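PDB 6IEW: fusion protein of Nuclear RNA export factor 2 and Protein panoramix from Drosophila melanogaster, which acts with Panoramix, Piwi and Nxt1 in cotranscriptional transposon silencing in the ovary, its C-terminal UBA domain mediating the interaction with Panoramix. Local coordinates for residues A[14-19]-A[24-29]; A[39-44]-A[83-88]. All coordinates share one frame; numbering follows the deposited sequence. Where two conformers were deposited one is given.

Contact 1: residues A[14-19]-A[24-29]; sequences LFQEVT and TWVTSI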
loop_
_atom_site.group_PDB
_atom_site.type_symbol
_atom_site.label_atom_id
_atom_site.label_comp_id
_atom_site.label_asym_id
_atom_site.label_seq_id
_atom_site.Cartn_x
_atom_site.Cartn_y
_atom_site.Cartn_z
ATOM N N LEU A 14 3.945 -7.308 -0.006
ATOM C CA LEU A 14 3.794 -6.771 1.346
ATOM C C LEU A 14 2.923 -5.523 1.331
ATOM O O LEU A 14 1.963 -5.398 2.102
ATOM C CB LEU A 14 5.184 -6.400 1.861
ATOM C CG LEU A 14 5.771 -6.740 3.226
ATOM C CD1 LEU A 14 5.181 -8.011 3.811
ATOM C CD2 LEU A 14 7.276 -6.873 3.034
ATOM N N PHE A 15 3.240 -4.594 0.433
ATOM C CA PHE A 15 2.496 -3.346 0.337
ATOM C C PHE A 15 1.129 -3.571 -0.291
ATOM O O PHE A 15 0.130 -2.985 0.151
ATOM C CB PHE A 15 3.322 -2.354 -0.482
ATOM C CG PHE A 15 2.616 -1.071 -0.795
ATOM C CD1 PHE A 15 2.696 0.007 0.073
ATOM C CD2 PHE A 15 1.901 -0.929 -1.974
ATOM C CE1 PHE A 15 2.058 1.197 -0.222
ATOM C CE2 PHE A 15 1.259 0.261 -2.276
ATOM C CZ PHE A 15 1.338 1.324 -1.397
ATOM N N GLN A 16 1.065 -4.415 -1.326
ATOM C CA GLN A 16 -0.212 -4.691 -1.972
ATOM C C GLN A 16 -1.204 -5.313 -0.998
ATOM O O GLN A 16 -2.396 -4.984 -1.021
ATOM C CB GLN A 16 -0.015 -5.596 -3.193
ATOM C CG GLN A 16 -1.311 -5.864 -3.957
ATOM C CD GLN A 16 -1.098 -6.530 -5.307
ATOM O OE1 GLN A 16 -0.564 -7.630 -5.394
ATOM N NE2 GLN A 16 -1.535 -5.863 -6.368
ATOM N N GLU A 17 -0.730 -6.214 -0.131
ATOM C CA GLU A 17 -1.630 -6.882 0.803
ATOM C C GLU A 17 -2.225 -5.894 1.798
ATOM O O GLU A 17 -3.411 -5.978 2.135
ATOM C CB GLU A 17 -0.888 -8.008 1.529
ATOM C CG GLU A 17 -1.779 -8.925 2.362
ATOM C CD GLU A 17 -2.102 -8.359 3.736
ATOM O OE1 GLU A 17 -1.308 -7.542 4.250
ATOM O OE2 GLU A 17 -3.153 -8.731 4.299
ATOM N N VAL A 18 -1.414 -4.952 2.282
ATOM C CA VAL A 18 -1.903 -3.975 3.253
ATOM C C VAL A 18 -2.928 -3.049 2.616
ATOM O O VAL A 18 -4.003 -2.807 3.176
ATOM C CB VAL A 18 -0.728 -3.187 3.860
ATOM C CG1 VAL A 18 -1.248 -2.032 4.718
ATOM C CG2 VAL A 18 0.167 -4.114 4.665
ATOM N N THR A 19 -2.612 -2.523 1.432
ATOM C CA THR A 19 -3.383 -1.431 0.851
ATOM C C THR A 19 -4.555 -1.895 -0.002
ATOM O O THR A 19 -5.536 -1.157 -0.138
ATOM C CB THR A 19 -2.478 -0.529 0.002
ATOM O OG1 THR A 19 -1.906 -1.285 -1.076
ATOM C CG2 THR A 19 -1.362 0.070 0.843
ATOM N N THR A 24 -0.551 -1.965 -10.574
ATOM C CA THR A 24 -0.069 -0.759 -11.244
ATOM C C THR A 24 0.340 0.309 -10.237
ATOM O O THR A 24 1.393 0.947 -10.384
ATOM C CB THR A 24 -1.161 -0.217 -12.163
ATOM O OG1 THR A 24 -1.691 -1.287 -12.948
ATOM C CG2 THR A 24 -0.604 0.859 -13.081
ATOM N N TRP A 25 -0.486 0.530 -9.212
ATOM C CA TRP A 25 -0.131 1.545 -8.227
ATOM C C TRP A 25 0.811 1.015 -7.159
ATOM O O TRP A 25 1.545 1.800 -6.550
ATOM C CB TRP A 25 -1.377 2.207 -7.631
ATOM C CG TRP A 25 -1.714 3.450 -8.377
ATOM C CD1 TRP A 25 -1.331 4.725 -8.068
ATOM C CD2 TRP A 25 -2.449 3.536 -9.600
ATOM N NE1 TRP A 25 -1.802 5.601 -9.015
ATOM C CE2 TRP A 25 -2.491 4.896 -9.968
ATOM C CE3 TRP A 25 -3.087 2.596 -10.414
ATOM C CZ2 TRP A 25 -3.147 5.337 -11.111
ATOM C CZ3 TRP A 25 -3.735 3.035 -11.552
ATOM C CH2 TRP A 25 -3.761 4.392 -11.890
ATOM N N VAL A 26 0.810 -0.301 -6.929
ATOM C CA VAL A 26 1.812 -0.903 -6.054
ATOM C C VAL A 26 3.210 -0.621 -6.586
ATOM O O VAL A 26 4.092 -0.157 -5.853
ATOM C CB VAL A 26 1.544 -2.411 -5.899
ATOM C CG1 VAL A 26 2.674 -3.084 -5.132
ATOM C CG2 VAL A 26 0.209 -2.636 -5.210
ATOM N N THR A 27 3.429 -0.868 -7.881
ATOM C CA THR A 27 4.730 -0.586 -8.480
ATOM C C THR A 27 5.085 0.889 -8.355
ATOM O O THR A 27 6.199 1.240 -7.953
ATOM C CB THR A 27 4.721 -0.987 -9.952
ATOM O OG1 THR A 27 4.459 -2.389 -10.070
ATOM C CG2 THR A 27 6.061 -0.660 -10.609
ATOM N N SER A 28 4.139 1.767 -8.691
ATOM C CA SER A 28 4.403 3.202 -8.676
ATOM C C SER A 28 4.834 3.678 -7.292
ATOM O O SER A 28 5.851 4.364 -7.142
ATOM C CB SER A 28 3.148 3.948 -9.134
ATOM O OG SER A 28 3.298 5.344 -8.971
ATOM N N ILE A 29 4.077 3.304 -6.262
ATOM C CA ILE A 29 4.331 3.831 -4.927
ATOM C C ILE A 29 5.563 3.188 -4.304
ATOM O O ILE A 29 6.402 3.876 -3.709
ATOM C CB ILE A 29 3.077 3.676 -4.052
ATOM C CG1 ILE A 29 1.935 4.516 -4.633
ATOM C CG2 ILE A 29 3.374 4.082 -2.608
ATOM C CD1 ILE A 29 0.585 4.242 -4.000
#
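F15 reaches from helix 4-19 to V26 and I29 on helix 23-32, joining the first two helices of the compact UBA (TAP-C) fold in the Nxf2 part of the fusion. The two short segments run at 121° to each other, their axes 9.7 Å apart at closest approach, a gap that a phenylalanine is long enough to bridge. CG of F15 stands anti to the backbone N (chi1 174°), which carries the ring across. From CB outward, the near rim comes first: CD2 lies 3.9 Å from V26 CG1, the two side chains sliding past each other in opposite directions. Further on, CE2 passes V26 CA. At the far end CZ meets I29 CG2 at 3.6 Å, a methyl it shares with CE1, and the isoleucine crosses the phenylalanine at about a right angle. On one face of the ring the CG2 methyl of T19 sits above the plane, toward the rim, while A40 and L41 of helix 37-49 also touch the ring, so an apolar aromatic suits this buried place.

V26 CG1 comes closest to the ring, while CG2 lies between F15 CD2 and the stem of Q16. The glutamine suits the edge of the core, since its aliphatic stem packs on the valine while its amide NE2 donates a hydrogen bond to L21 O in the turn between the helices. The closest step of that stem is Q16 CB, 3.6 Å from V26 CG2.

Contact 2: residues A[39-44]-A[83-88]; sequences RALKLF and LVLEQI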
loop_
_atom_site.group_PDB
_atom_site.type_symbol
_atom_site.label_atom_id
_atom_site.label_comp_id
_atom_site.label_asym_id
_atom_site.label_seq_id
_atom_site.Cartn_x
_atom_site.Cartn_y
_atom_site.Cartn_z
ATOM N N ARG A 39 7.937 3.669 4.386
ATOM C CA ARG A 39 7.867 4.885 3.583
ATOM C C ARG A 39 6.805 4.773 2.497
ATOM O O ARG A 39 6.139 5.762 2.169
ATOM C CB ARG A 39 9.234 5.219 2.987
ATOM C CG ARG A 39 10.255 5.645 4.026
ATOM C CD ARG A 39 11.362 6.494 3.415
ATOM N NE ARG A 39 12.018 5.827 2.294
ATOM C CZ ARG A 39 13.010 4.950 2.424
ATOM N NH1 ARG A 39 13.455 4.617 3.630
ATOM N NH2 ARG A 39 13.548 4.393 1.352
ATOM N N ALA A 40 6.623 3.573 1.936
ATOM C CA ALA A 40 5.605 3.389 0.906
ATOM C C ALA A 40 4.202 3.583 1.468
ATOM O O ALA A 40 3.347 4.197 0.818
ATOM C CB ALA A 40 5.749 2.011 0.261
ATOM N N LEU A 41 3.946 3.073 2.674
ATOM C CA LEU A 41 2.638 3.274 3.291
ATOM C C LEU A 41 2.377 4.753 3.540
ATOM O O LEU A 41 1.287 5.262 3.247
ATOM C CB LEU A 41 2.540 2.475 4.591
ATOM C CG LEU A 41 2.582 0.956 4.425
ATOM C CD1 LEU A 41 2.635 0.280 5.787
ATOM C CD2 LEU A 41 1.387 0.457 3.626
ATOM N N LYS A 42 3.375 5.465 4.073
ATOM C CA LYS A 42 3.225 6.901 4.284
ATOM C C LYS A 42 2.997 7.630 2.968
ATOM O O LYS A 42 2.194 8.572 2.896
ATOM C CB LYS A 42 4.465 7.465 4.978
ATOM C CG LYS A 42 4.672 6.980 6.396
ATOM C CD LYS A 42 5.911 7.618 6.994
ATOM C CE LYS A 42 6.116 7.181 8.434
ATOM N NZ LYS A 42 7.356 7.774 9.012
ATOM N N LEU A 43 3.712 7.223 1.919
ATOM C CA LEU A 43 3.554 7.864 0.621
ATOM C C LEU A 43 2.163 7.624 0.053
ATOM O O LEU A 43 1.560 8.531 -0.533
ATOM C CB LEU A 43 4.637 7.359 -0.332
ATOM C CG LEU A 43 4.616 7.941 -1.742
ATOM C CD1 LEU A 43 4.730 9.458 -1.710
ATOM C CD2 LEU A 43 5.727 7.338 -2.586
ATOM N N PHE A 44 1.634 6.411 0.221
ATOM C CA PHE A 44 0.264 6.129 -0.202
ATOM C C PHE A 44 -0.728 7.051 0.496
ATOM O O PHE A 44 -1.627 7.613 -0.141
ATOM C CB PHE A 44 -0.076 4.664 0.080
ATOM C CG PHE A 44 -1.555 4.379 0.110
ATOM C CD1 PHE A 44 -2.359 4.652 -0.989
ATOM C CD2 PHE A 44 -2.141 3.831 1.240
ATOM C CE1 PHE A 44 -3.720 4.392 -0.952
ATOM C CE2 PHE A 44 -3.495 3.562 1.281
ATOM C CZ PHE A 44 -4.290 3.848 0.187
ATOM N N LEU A 83 -3.070 1.683 10.357
ATOM C CA LEU A 83 -2.906 0.762 11.482
ATOM C C LEU A 83 -1.546 0.078 11.443
ATOM O O LEU A 83 -0.904 -0.094 12.485
ATOM C CB LEU A 83 -4.030 -0.275 11.509
ATOM C CG LEU A 83 -4.047 -1.164 12.758
ATOM C CD1 LEU A 83 -4.556 -0.383 13.967
ATOM C CD2 LEU A 83 -4.878 -2.418 12.533
ATOM N N VAL A 84 -1.093 -0.322 10.252
ATOM C CA VAL A 84 0.216 -0.958 10.143
ATOM C C VAL A 84 1.317 0.017 10.535
ATOM O O VAL A 84 2.288 -0.357 11.203
ATOM C CB VAL A 84 0.421 -1.546 8.734
ATOM C CG1 VAL A 84 1.869 -1.977 8.535
ATOM C CG2 VAL A 84 -0.511 -2.723 8.521
ATOM N N LEU A 85 1.183 1.286 10.131
ATOM C CA LEU A 85 2.156 2.293 10.542
ATOM C C LEU A 85 2.206 2.425 12.060
ATOM O O LEU A 85 3.290 2.552 12.645
ATOM C CB LEU A 85 1.844 3.636 9.882
ATOM C CG LEU A 85 2.166 3.738 8.387
ATOM C CD1 LEU A 85 1.702 5.065 7.838
ATOM C CD2 LEU A 85 3.659 3.574 8.159
ATOM N N GLU A 86 1.043 2.384 12.716
ATOM C CA GLU A 86 1.015 2.418 14.174
ATOM C C GLU A 86 1.690 1.189 14.765
ATOM O O GLU A 86 2.432 1.291 15.749
ATOM C CB GLU A 86 -0.428 2.515 14.671
ATOM C CG GLU A 86 -1.082 3.868 14.464
ATOM C CD GLU A 86 -2.539 3.880 14.892
ATOM O OE1 GLU A 86 -3.095 2.793 15.162
ATOM O OE2 GLU A 86 -3.127 4.980 14.959
ATOM N N GLN A 87 1.437 0.017 14.179
ATOM C CA GLN A 87 2.068 -1.208 14.658
ATOM C C GLN A 87 3.582 -1.145 14.506
ATOM O O GLN A 87 4.320 -1.599 15.390
ATOM C CB GLN A 87 1.501 -2.410 13.905
ATOM C CG GLN A 87 0.027 -2.663 14.169
ATOM C CD GLN A 87 -0.579 -3.661 13.207
ATOM O OE1 GLN A 87 0.056 -4.070 12.234
ATOM N NE2 GLN A 87 -1.819 -4.059 13.471
ATOM N N ILE A 88 4.062 -0.590 13.390
ATOM C CA ILE A 88 5.503 -0.473 13.172
ATOM C C ILE A 88 6.130 0.409 14.243
ATOM O O ILE A 88 7.170 0.073 14.823
ATOM C CB ILE A 88 5.791 0.045 11.751
ATOM C CG1 ILE A 88 5.411 -1.017 10.715
ATOM C CG2 ILE A 88 7.251 0.459 11.609
ATOM C CD1 ILE A 88 5.450 -0.517 9.283
#
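CG stands anti to the carbonyl carbon in both L41 (chi1 -65°) and L85 (chi1 -73°); the CB atoms of the two leucines already point across the interface, and this torsion sets where the forked ends go from there. V84, whose CG1 is anti to the backbone N, offers that methyl to the same seam. L41 divides itself between two neighbours. Its outer methyl CD1 meets V84 CG1 at 3.6 Å, the two side chains crossing at about a right angle, while lower down its CB faces the branched end of L85. The closest approach of the two leucines is there, with L85 CD2 3.9 Å from L41 CB. The fork of L85 also spans to the next residue: its CD1 lies 3.8 Å from K42 CG, and its CD2 is close to the same lysine methylene.

The segments run at 143° to one another, an oblique antiparallel pairing of helix 37-49 of the Nxf2 UBA domain with helix 70-93, which belongs to the Nxf2-interacting region of Panoramix. In this engineered fusion the two proteins share one chain; the UBA domain is the part of Nxf2 that mediates Panoramix binding.

With the axes 10.2 Å apart, the branched apolar ends of leucine and valine are long enough to meet between the helices. L41 is buried, backed by T19 of helix 4-19 and touched by A81 of helix 70-93, whereas F37 adds to the surroundings of V84, and E38 and I45 to those of L85. K42 marks the exposed margin: its extended chain gives CG to the leucine and carries NZ onward to a long, weak ion pair with E38 OE2.

In the fold
From the N terminus, helix 4-19 leads through a short turn into helix 23-32, and contact 1 closes that turn locally by folding the second helix back on the first. The chain then passes to helix 37-49, which opens contact 2; this closes only when helix 70-93, beyond the fusion linker, returns beside it. The two contacts thus follow in series, neither enclosing nor crossing the other. Helix 37-49 connects them in space: A40 O packs against I29 CG2, while L41 CD2 touches V18 CG1. Contact 1 ties together two helices within the Nxf2 domain, and contact 2 fastens the Panoramix helix to its third.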